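Local coordinates for transcriptional regulator (Methanobacterium thermoautotrophicum, PDB 3BPV), which probably binds DNA through a winged-helix domain and represses transcription, as a regulator of the MarR family, at residues 89-92 / 93-97. Numbering follows the deposited sequence.
Sequences VTRR and GEEII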
ATOM      1  N   VAL A  89      18.976   6.524  -9.924  1.00 18.89           N
ATOM      2  CA  VAL A  89      18.980   5.139 -10.361  1.00 19.86           C
ATOM      3  C   VAL A  89      20.291   4.880 -11.090  1.00 21.44           C
ATOM      4  O   VAL A  89      20.751   5.710 -11.871  1.00 24.20           O
ATOM      5  CB  VAL A  89      17.811   4.849 -11.311  1.00 20.68           C
ATOM      6  CG1 VAL A  89      17.823   3.385 -11.708  1.00 22.14           C
ATOM      7  CG2 VAL A  89      16.501   5.204 -10.637  1.00 20.46           C
ATOM      8  N   THR A  90      20.900   3.736 -10.811  1.00 21.24           N
ATOM      9  CA  THR A  90      22.155   3.370 -11.450  1.00 22.99           C
ATOM     10  C   THR A  90      21.844   2.849 -12.846  1.00 23.00           C
ATOM     11  O   THR A  90      20.681   2.690 -13.215  1.00 22.95           O
ATOM     12  CB  THR A  90      22.859   2.251 -10.687  1.00 21.77           C
ATOM     13  OG1 THR A  90      22.008   1.098 -10.675  1.00 20.15           O
ATOM     14  CG2 THR A  90      23.171   2.682  -9.258  1.00 22.62           C
ATOM     15  N   ARG A  91      22.888   2.580 -13.624  1.00 24.86           N
ATOM     16  CA  ARG A  91      22.699   2.055 -14.969  1.00 26.34           C
ATOM     17  C   ARG A  91      22.003   0.705 -14.850  1.00 24.93           C
ATOM     18  O   ARG A  91      21.101   0.385 -15.625  1.00 25.34           O
ATOM     19  CB  ARG A  91      24.050   1.880 -15.662  1.00 29.62           C
ATOM     20  CG  ARG A  91      23.951   1.276 -17.050  1.00 34.38           C
ATOM     21  CD  ARG A  91      23.240   2.197 -18.035  1.00 37.49           C
ATOM     22  NE  ARG A  91      24.022   3.393 -18.346  1.00 40.88           N
ATOM     23  CZ  ARG A  91      24.058   4.489 -17.594  1.00 42.33           C
ATOM     24  NH1 ARG A  91      23.350   4.561 -16.476  1.00 42.89           N
ATOM     25  NH2 ARG A  91      24.810   5.520 -17.961  1.00 42.59           N
ATOM     26  N   ARG A  92      22.431  -0.075 -13.862  1.00 23.83           N
ATOM     27  CA  ARG A  92      21.867  -1.393 -13.602  1.00 23.38           C
ATOM     28  C   ARG A  92      20.373  -1.258 -13.317  1.00 21.54           C
ATOM     29  O   ARG A  92      19.563  -2.045 -13.805  1.00 21.53           O
ATOM     30  CB  ARG A  92      22.579  -2.021 -12.402  1.00 24.51           C
ATOM     31  CG  ARG A  92      22.136  -3.431 -12.037  1.00 28.32           C
ATOM     32  CD  ARG A  92      22.575  -4.450 -13.078  1.00 33.09           C
ATOM     33  NE  ARG A  92      22.488  -5.823 -12.579  1.00 37.11           N
ATOM     34  CZ  ARG A  92      21.357  -6.445 -12.262  1.00 37.81           C
ATOM     35  NH1 ARG A  92      20.194  -5.826 -12.390  1.00 39.91           N
ATOM     36  NH2 ARG A  92      21.391  -7.691 -11.809  1.00 39.80           N
ATOM     37  N   GLY A  93      20.015  -0.253 -12.523  1.00 21.65           N
ATOM     38  CA  GLY A  93      18.618  -0.029 -12.196  1.00 21.52           C
ATOM     39  C   GLY A  93      17.774   0.364 -13.395  1.00 21.79           C
ATOM     40  O   GLY A  93      16.648  -0.105 -13.552  1.00 21.41           O
ATOM     41  N   GLU A  94      18.309   1.231 -14.249  1.00 23.30           N
ATOM     42  CA  GLU A  94      17.576   1.669 -15.432  1.00 24.31           C
ATOM     43  C   GLU A  94      17.371   0.518 -16.411  1.00 23.61           C
ATOM     44  O   GLU A  94      16.385   0.481 -17.145  1.00 24.54           O
ATOM     45  CB  GLU A  94      18.335   2.796 -16.139  1.00 26.70           C
ATOM     46  CG  GLU A  94      18.673   3.976 -15.253  1.00 32.28           C
ATOM     47  CD  GLU A  94      19.341   5.098 -16.019  1.00 35.47           C
ATOM     48  OE1 GLU A  94      20.404   4.855 -16.632  1.00 38.62           O
ATOM     49  OE2 GLU A  94      18.803   6.225 -16.010  1.00 37.50           O
ATOM     50  N   GLU A  95      18.294  -0.435 -16.409  1.00 22.93           N
ATOM     51  CA  GLU A  95      18.201  -1.555 -17.330  1.00 23.24           C
ATOM     52  C   GLU A  95      17.173  -2.617 -16.962  1.00 22.59           C
ATOM     53  O   GLU A  95      16.786  -3.419 -17.812  1.00 24.07           O
ATOM     54  CB  GLU A  95      19.591  -2.162 -17.514  1.00 22.50           C
ATOM     55  CG  GLU A  95      20.556  -1.142 -18.111  1.00 24.29           C
ATOM     56  CD  GLU A  95      22.000  -1.569 -18.066  1.00 24.77           C
ATOM     57  OE1 GLU A  95      22.434  -2.118 -17.035  1.00 25.10           O
ATOM     58  OE2 GLU A  95      22.717  -1.335 -19.063  1.00 28.09           O
ATOM     59  N   ILE A  96      16.715  -2.617 -15.712  1.00 22.06           N
ATOM     60  CA  ILE A  96      15.711  -3.593 -15.292  1.00 22.42           C
ATOM     61  C   ILE A  96      14.301  -3.019 -15.355  1.00 22.22           C
ATOM     62  O   ILE A  96      13.332  -3.728 -15.095  1.00 22.72           O
ATOM     63  CB  ILE A  96      15.951  -4.116 -13.852  1.00 23.71           C
ATOM     64  CG1 ILE A  96      15.865  -2.966 -12.846  1.00 22.91           C
ATOM     65  CG2 ILE A  96      17.288  -4.831 -13.771  1.00 25.34           C
ATOM     66  CD1 ILE A  96      15.885  -3.417 -11.394  1.00 26.67           C
ATOM     67  N   ILE A  97      14.181  -1.738 -15.695  1.00 22.07           N
ATOM     68  CA  ILE A  97      12.869  -1.097 -15.784  1.00 22.55           C
ATOM     69  C   ILE A  97      11.963  -1.785 -16.809  1.00 21.75           C
ATOM     70  O   ILE A  97      10.768  -1.970 -16.566  1.00 21.90           O
ATOM     71  CB  ILE A  97      12.989   0.406 -16.150  1.00 23.81           C
ATOM     72  CG1 ILE A  97      13.837   1.130 -15.102  1.00 27.51           C
ATOM     73  CG2 ILE A  97      11.601   1.039 -16.235  1.00 23.14           C
ATOM     74  CD1 ILE A  97      13.286   1.056 -13.696  1.00 28.42           C
TER
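R91 and E94 join side chains three residues apart, on the first turn of the short helix 91-95. R91 NH1 lies 3.0 Å from E94 OE1, a salt bridge. One terminal guanidinium nitrogen meets one carboxylate oxygen, so the pair is one-pronged. The two flat groups are turned 43° apart and are not coplanar. The R91 chain bends at chi2 and chi3 (66° and 69°), which brings NH1 to E94. R91 CG also lies 3.5 Å from E95 OE2, but the charged ends of R91 and E95 do not touch.

On another side of the turn R92 runs out towards I96. Its chain bends at chi2 and crosses I96 at about a right angle. R92 NH1, with I96 at the edge of the guanidinium, lies 3.4 Å from I96 CG2. R92 also touches F72.

The CG of E94 packs on V89 CG1 at 3.7 Å, while its carboxylate reaches outward to R91. An alanine in place of E94 would probably leave the R91 guanidinium without its charged mate, free to swing, and open a gap beside V89 CG1 where CG packed.

The helix start is capped. T90 is the N-cap: its OG1 accepts from G93 N at 3.0 Å, and also hydrogen-bonds the backbone O of G71. E94 N donates to T90 O at 3.0 Å. G93 sits against V89 CG1, where a side-chain CB would clash. V89 and I96 both pack on L35 of helix 29-40.

The turn thus leads from the second wing strand, 84-89, of the winged helix towards helix 97-111. Its inner face is apolar and its outer face charged. The acid four residues after the N-cap is also likely to suit the positive end of the helix dipole, besides pairing with R91.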